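Local structure of Ac-ASP-7 (Ancylostoma caninum, 3S6S) at residues 157-162 with 167-172; 57-62 with 67-72; 105-110 with 148-153. The protein is of unknown function but belongs to the secreted SCP/TAPS family of pathogenesis-related proteins and probably takes part in interactions between hookworm and host. One frame throughout, in Å; residues are numbered along the deposited sequence.

Contact 1. Residues 157-162 with 167-172; sequences NENKDC and GSTCEW
With chi1 at -65°, CG of Asn-159 stands beside its own backbone N and the amide is carried over to Cys-170, whose SG, set anti to the backbone N (chi1 167°), reaches back toward Asn-157. Asn-159 OD1 accepts the backbone N of Cys-170 at 3.0 Å. The N-H points almost straight at the oxygen but arrives from above the carbonyl plane, 56° out of it, so neither in-plane lone pair is used. CB of Asn-159 lies 3.5 Å from Ser-168 O and OD1 of Asn-159 also borders Thr-169 CA, so the side chain runs along the backbone from Ser-168 to Cys-170. Cys-170 SG lies 3.6 Å from Asn-157 C, and Cys-170 CB packs on the backbone carbonyl of Glu-158. This is the cysteine-rich C-terminal part of an SCP/TAPS protein: Cys-170 is bonded to Cys-156 and Cys-162 to Cys-175, while Thr-169 pairs with Tyr-176 in a two-stranded antiparallel sheet. Cys-162 CB meets Ser-168 CB at 3.6 Å, and Cys-162 SG lies 3.9 Å from Cys-170 CB, so the two disulfides pack side by side here. Ser-168 OG is hydrogen-bonded to Tyr-165 O and Tyr-48 OH. Backbone bonds form the 3-10 turn 159-161; Asp-161 OD2 folds back on the N-H groups of Asn-157 (2.9 Å) and Glu-158, met from opposite faces of its carboxylate plane.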
ATOM      1  N   ASN A 157      -7.958  -6.100  17.999  1.00 39.59           N
ATOM      2  CA  ASN A 157      -7.186  -6.016  19.242  1.00 41.70           C
ATOM      3  C   ASN A 157      -6.394  -7.295  19.488  1.00 42.38           C
ATOM      4  O   ASN A 157      -5.278  -7.258  20.000  1.00 43.71           O
ATOM      5  CB  ASN A 157      -8.080  -5.685  20.439  1.00 42.27           C
ATOM      6  CG  ASN A 157      -8.459  -4.217  20.490  1.00 49.37           C
ATOM      7  OD1 ASN A 157      -7.638  -3.372  20.850  1.00 54.70           O
ATOM      8  ND2 ASN A 157      -9.706  -3.902  20.125  1.00 42.54           N
ATOM      9  N   GLU A 158      -6.974  -8.425  19.104  1.00 43.47           N
ATOM     10  CA  GLU A 158      -6.269  -9.698  19.123  1.00 45.23           C
ATOM     11  C   GLU A 158      -6.542 -10.474  17.837  1.00 46.43           C
ATOM     12  O   GLU A 158      -7.510 -10.193  17.115  1.00 44.99           O
ATOM     13  CB  GLU A 158      -6.688 -10.529  20.336  1.00 50.45           C
ATOM     14  CG  GLU A 158      -8.145 -10.962  20.325  1.00 52.97           C
ATOM     15  CD  GLU A 158      -8.780 -10.860  21.703  1.00 65.11           C
ATOM     16  OE1 GLU A 158      -9.833 -11.496  21.934  1.00 68.91           O
ATOM     17  OE2 GLU A 158      -8.224 -10.134  22.558  1.00 61.74           O
ATOM     18  N   ASN A 159      -5.691 -11.459  17.568  1.00 38.75           N
ATOM     19  CA  ASN A 159      -5.760 -12.235  16.342  1.00 41.55           C
ATOM     20  C   ASN A 159      -7.176 -12.615  15.895  1.00 43.09           C
ATOM     21  O   ASN A 159      -7.519 -12.492  14.719  1.00 39.48           O
ATOM     22  CB  ASN A 159      -4.867 -13.475  16.453  1.00 35.72           C
ATOM     23  CG  ASN A 159      -3.390 -13.116  16.575  1.00 41.29           C
ATOM     24  OD1 ASN A 159      -3.034 -11.953  16.785  1.00 40.15           O
ATOM     25  ND2 ASN A 159      -2.526 -14.113  16.444  1.00 44.04           N
ATOM     26  N   LYS A 160      -7.996 -13.069  16.832  1.00 46.83           N
ATOM     27  CA  LYS A 160      -9.324 -13.572  16.491  1.00 48.63           C
ATOM     28  C   LYS A 160     -10.244 -12.487  15.930  1.00 43.18           C
ATOM     29  O   LYS A 160     -11.322 -12.787  15.437  1.00 44.44           O
ATOM     30  CB  LYS A 160      -9.972 -14.259  17.704  1.00 45.71           C
ATOM     31  N   ASP A 161      -9.823 -11.227  16.011  1.00 46.38           N
ATOM     32  CA  ASP A 161     -10.608 -10.130  15.438  1.00 44.52           C
ATOM     33  C   ASP A 161     -10.456 -10.034  13.919  1.00 44.59           C
ATOM     34  O   ASP A 161     -11.298  -9.448  13.234  1.00 44.70           O
ATOM     35  CB  ASP A 161     -10.233  -8.794  16.079  1.00 40.14           C
ATOM     36  CG  ASP A 161     -10.703  -8.694  17.511  1.00 42.58           C
ATOM     37  OD1 ASP A 161     -11.839  -9.130  17.779  1.00 40.83           O
ATOM     38  OD2 ASP A 161      -9.943  -8.193  18.367  1.00 45.26           O
ATOM     39  N   CYS A 162      -9.375 -10.602  13.400  1.00 40.38           N
ATOM     40  CA  CYS A 162      -9.127 -10.587  11.968  1.00 41.25           C
ATOM     41  C   CYS A 162      -9.877 -11.730  11.304  1.00 43.96           C
ATOM     42  O   CYS A 162      -9.548 -12.900  11.530  1.00 39.95           O
ATOM     43  CB  CYS A 162      -7.629 -10.673  11.695  1.00 33.63           C
ATOM     44  SG  CYS A 162      -6.713  -9.432  12.619  1.00 39.81           S
ATOM     45  N   GLY A 167      -4.980 -16.977   8.362  1.00 45.97           N
ATOM     46  CA  GLY A 167      -3.941 -17.038   9.389  1.00 46.44           C
ATOM     47  C   GLY A 167      -3.347 -15.716   9.833  1.00 41.83           C
ATOM     48  O   GLY A 167      -2.160 -15.452   9.616  1.00 43.43           O
ATOM     49  N   SER A 168      -4.153 -14.893  10.485  1.00 38.64           N
ATOM     50  CA  SER A 168      -3.768 -13.505  10.685  1.00 40.10           C
ATOM     51  C   SER A 168      -3.343 -13.134  12.111  1.00 38.51           C
ATOM     52  O   SER A 168      -3.963 -13.555  13.084  1.00 40.83           O
ATOM     53  CB  SER A 168      -4.907 -12.590  10.211  1.00 40.35           C
ATOM     54  OG  SER A 168      -5.346 -12.991   8.924  1.00 40.79           O
ATOM     55  N   THR A 169      -2.281 -12.335  12.206  1.00 37.61           N
ATOM     56  CA  THR A 169      -1.838 -11.725  13.458  1.00 37.48           C
ATOM     57  C   THR A 169      -2.290 -10.276  13.487  1.00 36.59           C
ATOM     58  O   THR A 169      -2.056  -9.530  12.539  1.00 38.33           O
ATOM     59  CB  THR A 169      -0.293 -11.679  13.566  1.00 35.88           C
ATOM     60  OG1 THR A 169       0.250 -12.988  13.403  1.00 35.00           O
ATOM     61  CG2 THR A 169       0.156 -11.101  14.911  1.00 34.07           C
ATOM     62  N   CYS A 170      -2.931  -9.878  14.574  1.00 37.30           N
ATOM     63  CA  CYS A 170      -3.269  -8.480  14.793  1.00 34.74           C
ATOM     64  C   CYS A 170      -2.112  -7.805  15.519  1.00 39.14           C
ATOM     65  O   CYS A 170      -1.697  -8.261  16.575  1.00 37.74           O
ATOM     66  CB  CYS A 170      -4.518  -8.386  15.656  1.00 34.04           C
ATOM     67  SG  CYS A 170      -4.803  -6.746  16.268  1.00 35.37           S
ATOM     68  N   GLU A 171      -1.577  -6.723  14.972  1.00 40.56           N
ATOM     69  CA  GLU A 171      -0.426  -6.135  15.629  1.00 40.98           C
ATOM     70  C   GLU A 171      -0.609  -4.734  16.188  1.00 45.65           C
ATOM     71  O   GLU A 171      -0.618  -4.551  17.410  1.00 56.25           O
ATOM     72  CB  GLU A 171       0.841  -6.243  14.789  1.00 37.86           C
ATOM     73  CG  GLU A 171       1.863  -7.194  15.425  1.00 41.29           C
ATOM     74  CD  GLU A 171       1.635  -7.404  16.933  1.00 39.63           C
ATOM     75  OE1 GLU A 171       1.434  -6.405  17.665  1.00 37.11           O
ATOM     76  OE2 GLU A 171       1.639  -8.575  17.378  1.00 37.55           O
ATOM     77  N   TRP A 172      -0.726  -3.744  15.321  1.00 40.40           N
ATOM     78  CA  TRP A 172      -0.942  -2.389  15.806  1.00 37.92           C
ATOM     79  C   TRP A 172      -2.324  -1.954  15.312  1.00 37.92           C
ATOM     80  O   TRP A 172      -2.459  -1.008  14.546  1.00 35.46           O
ATOM     81  CB  TRP A 172       0.144  -1.460  15.275  1.00 36.33           C
ATOM     82  CG  TRP A 172       1.572  -1.909  15.516  1.00 43.84           C
ATOM     83  CD1 TRP A 172       2.357  -1.632  16.617  1.00 42.74           C
ATOM     84  CD2 TRP A 172       2.404  -2.669  14.622  1.00 40.44           C
ATOM     85  NE1 TRP A 172       3.607  -2.175  16.457  1.00 39.00           N
ATOM     86  CE2 TRP A 172       3.665  -2.820  15.250  1.00 35.72           C
ATOM     87  CE3 TRP A 172       2.202  -3.239  13.354  1.00 35.67           C
ATOM     88  CZ2 TRP A 172       4.721  -3.513  14.652  1.00 34.91           C
ATOM     89  CZ3 TRP A 172       3.252  -3.934  12.761  1.00 35.60           C
ATOM     90  CH2 TRP A 172       4.496  -4.072  13.417  1.00 38.11           C
TER

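Contact 2. Residues 57-62 with 67-72; sequences EEEARK and PGYADL
Glu-58 OE1 is gripped by two cations in a salt-bridge network of Glu-58, Arg-61 and Lys-62, the last of which lays its CB on the ring of Tyr-69. Lys-62 NZ comes to Glu-58 OE1 at 2.7 Å on the anti lone pair, and Arg-61 NH2 takes the syn lone pair of the same oxygen, tilted 27° from the guanidinium plane. Arg-61 NE binds Glu-58 OE2 at 2.8 Å, nearly in that plane, so the arginine holds the carboxylate side-on. The backbone directs CB of Lys-62 over Tyr-69, and bends further along the chain carry NZ away from the ring to Glu-58. Lys-62 CB makes a CH-pi contact, 3.6 Å from the centroid of the Tyr-69 ring and 9° off the normal. Helix 54-65 belongs to the alpha-beta-alpha sandwich of the SCP/TAPS domain: Ala-60 rests on Val-137 and Val-139 of the central sheet, whereas the tyrosine covers a flank of the helix nearer the surface. Glu-59 CB touches Tyr-69 CE2 at 3.9 Å, and its extended chain runs on to a salt bridge with Arg-75. The turn into the short helix 69-72 is tied back by the Glu-63 carboxylate, which accepts Gly-68 N on one oxygen and Ala-70 N on the other.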
ATOM      1  N   GLU A  57       7.373  -5.642  -5.472  1.00 25.64           N
ATOM      2  CA  GLU A  57       8.163  -4.492  -5.887  1.00 27.06           C
ATOM      3  C   GLU A  57       8.794  -4.750  -7.261  1.00 26.64           C
ATOM      4  O   GLU A  57       8.823  -3.871  -8.113  1.00 31.88           O
ATOM      5  CB  GLU A  57       9.234  -4.106  -4.875  1.00 26.99           C
ATOM      6  CG  GLU A  57      10.353  -3.318  -5.546  1.00 28.13           C
ATOM      7  CD  GLU A  57      11.316  -2.640  -4.579  1.00 31.75           C
ATOM      8  OE1 GLU A  57      11.013  -2.546  -3.366  1.00 25.21           O
ATOM      9  OE2 GLU A  57      12.377  -2.192  -5.060  1.00 28.77           O
ATOM     10  N   GLU A  58       9.269  -5.968  -7.475  1.00 23.42           N
ATOM     11  CA  GLU A  58       9.779  -6.371  -8.762  1.00 26.66           C
ATOM     12  C   GLU A  58       8.679  -6.351  -9.851  1.00 31.58           C
ATOM     13  O   GLU A  58       8.945  -6.020 -11.013  1.00 27.34           O
ATOM     14  CB  GLU A  58      10.443  -7.746  -8.646  1.00 26.81           C
ATOM     15  CG  GLU A  58      10.951  -8.363  -9.954  1.00 32.04           C
ATOM     16  CD  GLU A  58      11.795  -7.418 -10.829  1.00 36.86           C
ATOM     17  OE1 GLU A  58      11.817  -7.634 -12.071  1.00 34.45           O
ATOM     18  OE2 GLU A  58      12.430  -6.479 -10.293  1.00 33.29           O
ATOM     19  N   GLU A  59       7.447  -6.692  -9.484  1.00 27.37           N
ATOM     20  CA  GLU A  59       6.366  -6.571 -10.456  1.00 28.23           C
ATOM     21  C   GLU A  59       6.125  -5.093 -10.765  1.00 25.33           C
ATOM     22  O   GLU A  59       5.900  -4.715 -11.908  1.00 23.80           O
ATOM     23  CB  GLU A  59       5.074  -7.257  -9.985  1.00 30.58           C
ATOM     24  CG  GLU A  59       5.211  -8.749  -9.617  1.00 29.04           C
ATOM     25  CD  GLU A  59       3.852  -9.424  -9.439  1.00 34.65           C
ATOM     26  OE1 GLU A  59       3.817 -10.652  -9.199  1.00 36.79           O
ATOM     27  OE2 GLU A  59       2.817  -8.721  -9.555  1.00 28.62           O
ATOM     28  N   ALA A  60       6.212  -4.246  -9.749  1.00 25.76           N
ATOM     29  CA  ALA A  60       6.060  -2.819  -9.990  1.00 27.32           C
ATOM     30  C   ALA A  60       7.138  -2.318 -10.960  1.00 28.85           C
ATOM     31  O   ALA A  60       6.852  -1.499 -11.842  1.00 25.38           O
ATOM     32  CB  ALA A  60       6.078  -2.042  -8.689  1.00 23.98           C
ATOM     33  N   ARG A  61       8.363  -2.825 -10.808  1.00 26.38           N
ATOM     34  CA  ARG A  61       9.451  -2.471 -11.711  1.00 24.43           C
ATOM     35  C   ARG A  61       9.138  -2.920 -13.139  1.00 29.06           C
ATOM     36  O   ARG A  61       9.448  -2.211 -14.094  1.00 30.73           O
ATOM     37  CB  ARG A  61      10.779  -3.073 -11.251  1.00 27.92           C
ATOM     38  CG  ARG A  61      11.999  -2.536 -12.024  1.00 32.31           C
ATOM     39  CD  ARG A  61      13.314  -3.319 -11.771  1.00 32.25           C
ATOM     40  NE  ARG A  61      13.262  -4.685 -12.303  1.00 37.41           N
ATOM     41  CZ  ARG A  61      13.309  -5.006 -13.603  1.00 46.49           C
ATOM     42  NH1 ARG A  61      13.417  -4.058 -14.537  1.00 46.87           N
ATOM     43  NH2 ARG A  61      13.242  -6.284 -13.986  1.00 32.54           N
ATOM     44  N   LYS A  62       8.524  -4.094 -13.285  1.00 26.50           N
ATOM     45  CA  LYS A  62       8.160  -4.598 -14.602  1.00 27.37           C
ATOM     46  C   LYS A  62       7.067  -3.711 -15.196  1.00 30.74           C
ATOM     47  O   LYS A  62       7.058  -3.426 -16.408  1.00 26.52           O
ATOM     48  CB  LYS A  62       7.653  -6.038 -14.526  1.00 28.62           C
ATOM     49  CG  LYS A  62       8.617  -7.044 -13.933  1.00 32.21           C
ATOM     50  CD  LYS A  62       9.418  -7.759 -14.993  1.00 31.98           C
ATOM     51  CE  LYS A  62       9.588  -9.236 -14.656  1.00 32.27           C
ATOM     52  NZ  LYS A  62      10.366  -9.472 -13.404  1.00 36.34           N
ATOM     53  N   PRO A  67       4.030  -1.009 -19.214  1.00 29.19           N
ATOM     54  CA  PRO A  67       2.691  -0.666 -18.734  1.00 28.17           C
ATOM     55  C   PRO A  67       1.657  -1.709 -19.128  1.00 30.74           C
ATOM     56  O   PRO A  67       1.539  -2.070 -20.306  1.00 36.05           O
ATOM     57  CB  PRO A  67       2.424   0.671 -19.431  1.00 31.95           C
ATOM     58  CG  PRO A  67       3.799   1.303 -19.484  1.00 28.37           C
ATOM     59  CD  PRO A  67       4.730   0.155 -19.786  1.00 30.36           C
ATOM     60  N   GLY A  68       0.912  -2.190 -18.144  1.00 28.24           N
ATOM     61  CA  GLY A  68      -0.070  -3.226 -18.373  1.00 29.12           C
ATOM     62  C   GLY A  68       0.349  -4.549 -17.761  1.00 33.02           C
ATOM     63  O   GLY A  68      -0.491  -5.434 -17.555  1.00 33.66           O
ATOM     64  N   TYR A  69       1.646  -4.678 -17.468  1.00 30.80           N
ATOM     65  CA  TYR A  69       2.198  -5.908 -16.887  1.00 33.28           C
ATOM     66  C   TYR A  69       1.421  -6.374 -15.661  1.00 29.35           C
ATOM     67  O   TYR A  69       1.050  -7.541 -15.563  1.00 32.21           O
ATOM     68  CB  TYR A  69       3.694  -5.761 -16.530  1.00 33.67           C
ATOM     69  CG  TYR A  69       4.235  -6.966 -15.794  1.00 27.03           C
ATOM     70  CD1 TYR A  69       4.851  -8.015 -16.482  1.00 28.94           C
ATOM     71  CD2 TYR A  69       4.102  -7.072 -14.412  1.00 28.21           C
ATOM     72  CE1 TYR A  69       5.321  -9.143 -15.809  1.00 28.97           C
ATOM     73  CE2 TYR A  69       4.562  -8.189 -13.729  1.00 32.40           C
ATOM     74  CZ  TYR A  69       5.174  -9.223 -14.430  1.00 37.21           C
ATOM     75  OH  TYR A  69       5.640 -10.329 -13.741  1.00 43.31           O
ATOM     76  N   ALA A  70       1.158  -5.463 -14.732  1.00 26.99           N
ATOM     77  CA  ALA A  70       0.544  -5.850 -13.455  1.00 32.30           C
ATOM     78  C   ALA A  70      -0.914  -6.300 -13.606  1.00 29.82           C
ATOM     79  O   ALA A  70      -1.346  -7.283 -13.005  1.00 27.34           O
ATOM     80  CB  ALA A  70       0.663  -4.714 -12.432  1.00 26.44           C
ATOM     81  N   ASP A  71      -1.666  -5.570 -14.412  1.00 31.97           N
ATOM     82  CA  ASP A  71      -3.034  -5.961 -14.705  1.00 38.08           C
ATOM     83  C   ASP A  71      -3.117  -7.399 -15.233  1.00 33.84           C
ATOM     84  O   ASP A  71      -4.036  -8.128 -14.898  1.00 35.88           O
ATOM     85  CB  ASP A  71      -3.692  -4.989 -15.687  1.00 40.54           C
ATOM     86  CG  ASP A  71      -5.158  -5.304 -15.901  1.00 55.54           C
ATOM     87  OD1 ASP A  71      -5.891  -5.342 -14.886  1.00 56.04           O
ATOM     88  OD2 ASP A  71      -5.569  -5.545 -17.065  1.00 55.86           O
ATOM     89  N   LEU A  72      -2.142  -7.806 -16.039  1.00 34.83           N
ATOM     90  CA  LEU A  72      -2.092  -9.181 -16.535  1.00 37.83           C
ATOM     91  C   LEU A  72      -1.973 -10.208 -15.424  1.00 39.09           C
ATOM     92  O   LEU A  72      -2.418 -11.348 -15.571  1.00 38.55           O
ATOM     93  CB  LEU A  72      -0.914  -9.377 -17.488  1.00 38.93           C
ATOM     94  CG  LEU A  72      -1.063  -8.745 -18.859  1.00 38.62           C
ATOM     95  CD1 LEU A  72      -0.049  -9.372 -19.766  1.00 39.97           C
ATOM     96  CD2 LEU A  72      -2.474  -8.970 -19.377  1.00 42.74           C
TER

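Contact 3. Residues 105-110 with 148-153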
ATOM      1  N   SER A 105      -6.805   6.965  -6.641  1.00 29.37           N
ATOM      2  CA  SER A 105      -5.623   6.233  -6.199  1.00 28.52           C
ATOM      3  C   SER A 105      -5.813   5.749  -4.768  1.00 27.17           C
ATOM      4  O   SER A 105      -5.463   4.624  -4.440  1.00 28.33           O
ATOM      5  CB  SER A 105      -4.367   7.111  -6.297  1.00 30.19           C
ATOM      6  OG  SER A 105      -3.943   7.254  -7.645  1.00 29.56           O
ATOM      7  N   MET A 106      -6.381   6.606  -3.924  1.00 26.74           N
ATOM      8  CA  MET A 106      -6.525   6.298  -2.512  1.00 27.42           C
ATOM      9  C   MET A 106      -7.471   5.124  -2.249  1.00 29.87           C
ATOM     10  O   MET A 106      -7.314   4.427  -1.255  1.00 30.20           O
ATOM     11  CB  MET A 106      -6.936   7.537  -1.718  1.00 26.03           C
ATOM     12  CG  MET A 106      -5.838   8.598  -1.629  1.00 28.69           C
ATOM     13  SD  MET A 106      -4.339   8.039  -0.773  1.00 30.25           S
ATOM     14  CE  MET A 106      -3.296   7.694  -2.153  1.00 27.65           C
ATOM     15  N   ARG A 107      -8.438   4.896  -3.135  1.00 25.68           N
ATOM     16  CA  ARG A 107      -9.267   3.698  -3.037  1.00 27.97           C
ATOM     17  C   ARG A 107      -8.434   2.425  -2.945  1.00 29.42           C
ATOM     18  O   ARG A 107      -8.738   1.540  -2.143  1.00 27.02           O
ATOM     19  CB  ARG A 107     -10.198   3.565  -4.233  1.00 29.51           C
ATOM     20  CG  ARG A 107     -11.529   4.218  -4.064  1.00 33.08           C
ATOM     21  CD  ARG A 107     -12.459   3.687  -5.143  1.00 37.60           C
ATOM     22  NE  ARG A 107     -13.377   2.709  -4.590  1.00 35.48           N
ATOM     23  CZ  ARG A 107     -13.636   1.534  -5.136  1.00 40.58           C
ATOM     24  NH1 ARG A 107     -13.044   1.192  -6.282  1.00 37.46           N
ATOM     25  NH2 ARG A 107     -14.500   0.716  -4.537  1.00 34.78           N
ATOM     26  N   GLN A 108      -7.403   2.319  -3.780  1.00 26.65           N
ATOM     27  CA  GLN A 108      -6.529   1.152  -3.722  1.00 25.60           C
ATOM     28  C   GLN A 108      -5.695   1.129  -2.434  1.00 25.28           C
ATOM     29  O   GLN A 108      -5.619   0.113  -1.743  1.00 24.31           O
ATOM     30  CB  GLN A 108      -5.621   1.099  -4.947  1.00 23.31           C
ATOM     31  CG  GLN A 108      -4.610  -0.025  -4.893  1.00 24.46           C
ATOM     32  CD  GLN A 108      -5.251  -1.403  -5.014  1.00 29.42           C
ATOM     33  OE1 GLN A 108      -5.678  -1.814  -6.109  1.00 27.80           O
ATOM     34  NE2 GLN A 108      -5.324  -2.130  -3.889  1.00 24.21           N
ATOM     35  N   VAL A 109      -5.084   2.268  -2.117  1.00 26.31           N
ATOM     36  CA  VAL A 109      -4.214   2.419  -0.955  1.00 24.98           C
ATOM     37  C   VAL A 109      -4.889   1.938   0.322  1.00 26.77           C
ATOM     38  O   VAL A 109      -4.267   1.373   1.224  1.00 26.27           O
ATOM     39  CB  VAL A 109      -3.858   3.909  -0.772  1.00 25.42           C
ATOM     40  CG1 VAL A 109      -3.158   4.154   0.574  1.00 24.08           C
ATOM     41  CG2 VAL A 109      -3.008   4.382  -1.949  1.00 23.26           C
ATOM     42  N   VAL A 110      -6.192   2.117   0.351  1.00 26.11           N
ATOM     43  CA  VAL A 110      -6.954   2.116   1.583  1.00 28.78           C
ATOM     44  C   VAL A 110      -7.912   0.905   1.701  1.00 29.58           C
ATOM     45  O   VAL A 110      -8.535   0.698   2.740  1.00 32.05           O
ATOM     46  CB  VAL A 110      -7.658   3.505   1.666  1.00 31.29           C
ATOM     47  CG1 VAL A 110      -9.155   3.412   1.887  1.00 30.90           C
ATOM     48  CG2 VAL A 110      -6.929   4.410   2.647  1.00 26.98           C
ATOM     49  N   GLU A 148     -17.641  -1.432  -4.581  1.00 37.25           N
ATOM     50  CA  GLU A 148     -17.384  -2.352  -3.474  1.00 36.96           C
ATOM     51  C   GLU A 148     -17.334  -1.595  -2.149  1.00 34.55           C
ATOM     52  O   GLU A 148     -16.664  -0.572  -2.036  1.00 32.80           O
ATOM     53  CB  GLU A 148     -16.090  -3.148  -3.685  1.00 35.09           C
ATOM     54  CG  GLU A 148     -15.781  -4.099  -2.538  1.00 30.84           C
ATOM     55  CD  GLU A 148     -14.611  -5.022  -2.806  1.00 33.46           C
ATOM     56  OE1 GLU A 148     -14.047  -4.987  -3.920  1.00 36.40           O
ATOM     57  OE2 GLU A 148     -14.254  -5.805  -1.900  1.00 35.52           O
ATOM     58  N   SER A 149     -18.062  -2.090  -1.153  1.00 37.05           N
ATOM     59  CA  SER A 149     -18.058  -1.463   0.170  1.00 40.48           C
ATOM     60  C   SER A 149     -16.780  -1.822   0.942  1.00 37.30           C
ATOM     61  O   SER A 149     -16.305  -2.957   0.879  1.00 30.09           O
ATOM     62  CB  SER A 149     -19.294  -1.878   0.979  1.00 36.64           C
ATOM     63  OG  SER A 149     -19.320  -1.193   2.231  1.00 47.82           O
ATOM     64  N   PHE A 150     -16.230  -0.846   1.660  1.00 34.27           N
ATOM     65  CA  PHE A 150     -14.989  -1.039   2.407  1.00 38.34           C
ATOM     66  C   PHE A 150     -15.232  -1.155   3.912  1.00 41.86           C
ATOM     67  O   PHE A 150     -14.336  -1.549   4.652  1.00 41.01           O
ATOM     68  CB  PHE A 150     -13.998   0.112   2.155  1.00 36.40           C
ATOM     69  CG  PHE A 150     -13.348   0.084   0.802  1.00 34.66           C
ATOM     70  CD1 PHE A 150     -13.712  -0.860  -0.151  1.00 30.22           C
ATOM     71  CD2 PHE A 150     -12.359   1.006   0.481  1.00 33.21           C
ATOM     72  CE1 PHE A 150     -13.103  -0.881  -1.395  1.00 32.24           C
ATOM     73  CE2 PHE A 150     -11.742   0.990  -0.771  1.00 30.71           C
ATOM     74  CZ  PHE A 150     -12.111   0.042  -1.706  1.00 28.75           C
ATOM     75  N   GLU A 151     -16.432  -0.789   4.364  1.00 44.47           N
ATOM     76  CA  GLU A 151     -16.747  -0.784   5.795  1.00 43.78           C
ATOM     77  C   GLU A 151     -17.014  -2.195   6.264  1.00 41.40           C
ATOM     78  O   GLU A 151     -17.299  -3.072   5.449  1.00 40.61           O
ATOM     79  CB  GLU A 151     -17.973   0.081   6.081  1.00 41.64           C
ATOM     80  CG  GLU A 151     -17.926   1.446   5.440  1.00 49.02           C
ATOM     81  CD  GLU A 151     -19.081   2.326   5.871  1.00 58.86           C
ATOM     82  OE1 GLU A 151     -20.222   1.821   5.927  1.00 61.72           O
ATOM     83  OE2 GLU A 151     -18.845   3.520   6.167  1.00 61.93           O
ATOM     84  N   GLY A 152     -16.930  -2.417   7.575  1.00 40.74           N
ATOM     85  CA  GLY A 152     -17.185  -3.737   8.129  1.00 40.62           C
ATOM     86  C   GLY A 152     -16.284  -4.146   9.283  1.00 45.39           C
ATOM     87  O   GLY A 152     -15.159  -3.648   9.429  1.00 41.79           O
ATOM     88  N   GLY A 153     -16.791  -5.060  10.112  1.00 42.54           N
ATOM     89  CA  GLY A 153     -16.038  -5.590  11.234  1.00 35.80           C
ATOM     90  C   GLY A 153     -15.495  -4.506  12.140  1.00 38.44           C
ATOM     91  O   GLY A 153     -16.107  -3.453  12.288  1.00 41.24           O
TER
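Phe-150 leaves its loop with CB directed at helix 103-110, and chi1 of -74° sets CG beside the backbone N so that the ring reaches the helix rim-first. On one side Phe-150 CD2 meets Val-110 CG1 at 4.2 Å. Further along the same edge Phe-150 CE2 lies 3.3 Å from Arg-107 O; the carbonyl oxygen sits at the ring edge, near its plane, where the slightly positive ring hydrogens face it. The tip atom Phe-150 CZ also borders that oxygen and slides over one face of the Arg-107 guanidinium, 3.8 Å from Arg-107 NH2. Phe-150 CE1, next round the ring, lies equally near to the same nitrogen. Guanidinium and ring planes are only 16° apart, an offset overlap through the phenyl tip. A bend at chi3 of Arg-107 helps bring the flat group there, and its edge faces Glu-148 O, with Arg-107 NH2 3.5 Å away. Arg-107 NH2 is hydrogen-bonded to Lys-145 O, and the Glu-148 carboxylate, its OE1 5.8 Å from Arg-107 NH2, bonds to Tyr-111 OH and Lys-145 N; its charge may still favour the nearby arginine. Phe-150 thus packs the loop after strand 133-140 against the helix, alongside the Arg-107 to Lys-145 bond, with Pro-144, Arg-45 and the ring of Tyr-111 also flanking it. Behind this contact the helix packs into the sandwich: Val-110 leans on Leu-29 and Ile-33 of helix 16-34, Met-106 and Val-109 on Phe-99 of helix 88-99, and Gln-108 on Tyr-140 of strand 133-140.

In the fold
Along the chain contact 2 comes first and closes before contact 3 opens; the second segment of contact 3, 148-153, then runs shortly into contact 1. Contact 2 and the helix of contact 3 belong to the alpha-beta-alpha sandwich, and helices 54-65 and 103-110 both touch strand 133-140 of the central sheet; segment 148-153 lies in the loop leading out of it. The centres of contacts 2 and 3 are 22 Å apart. Contact 1 lies beyond that body, in the disulfide-linked C-terminal part, its centre 19 Å from that of contact 3 and 30 Å from that of contact 2, which lies on the opposite side of the chain's centre. The loop after strand 133-140 therefore crosses from sandwich to cysteine-rich end.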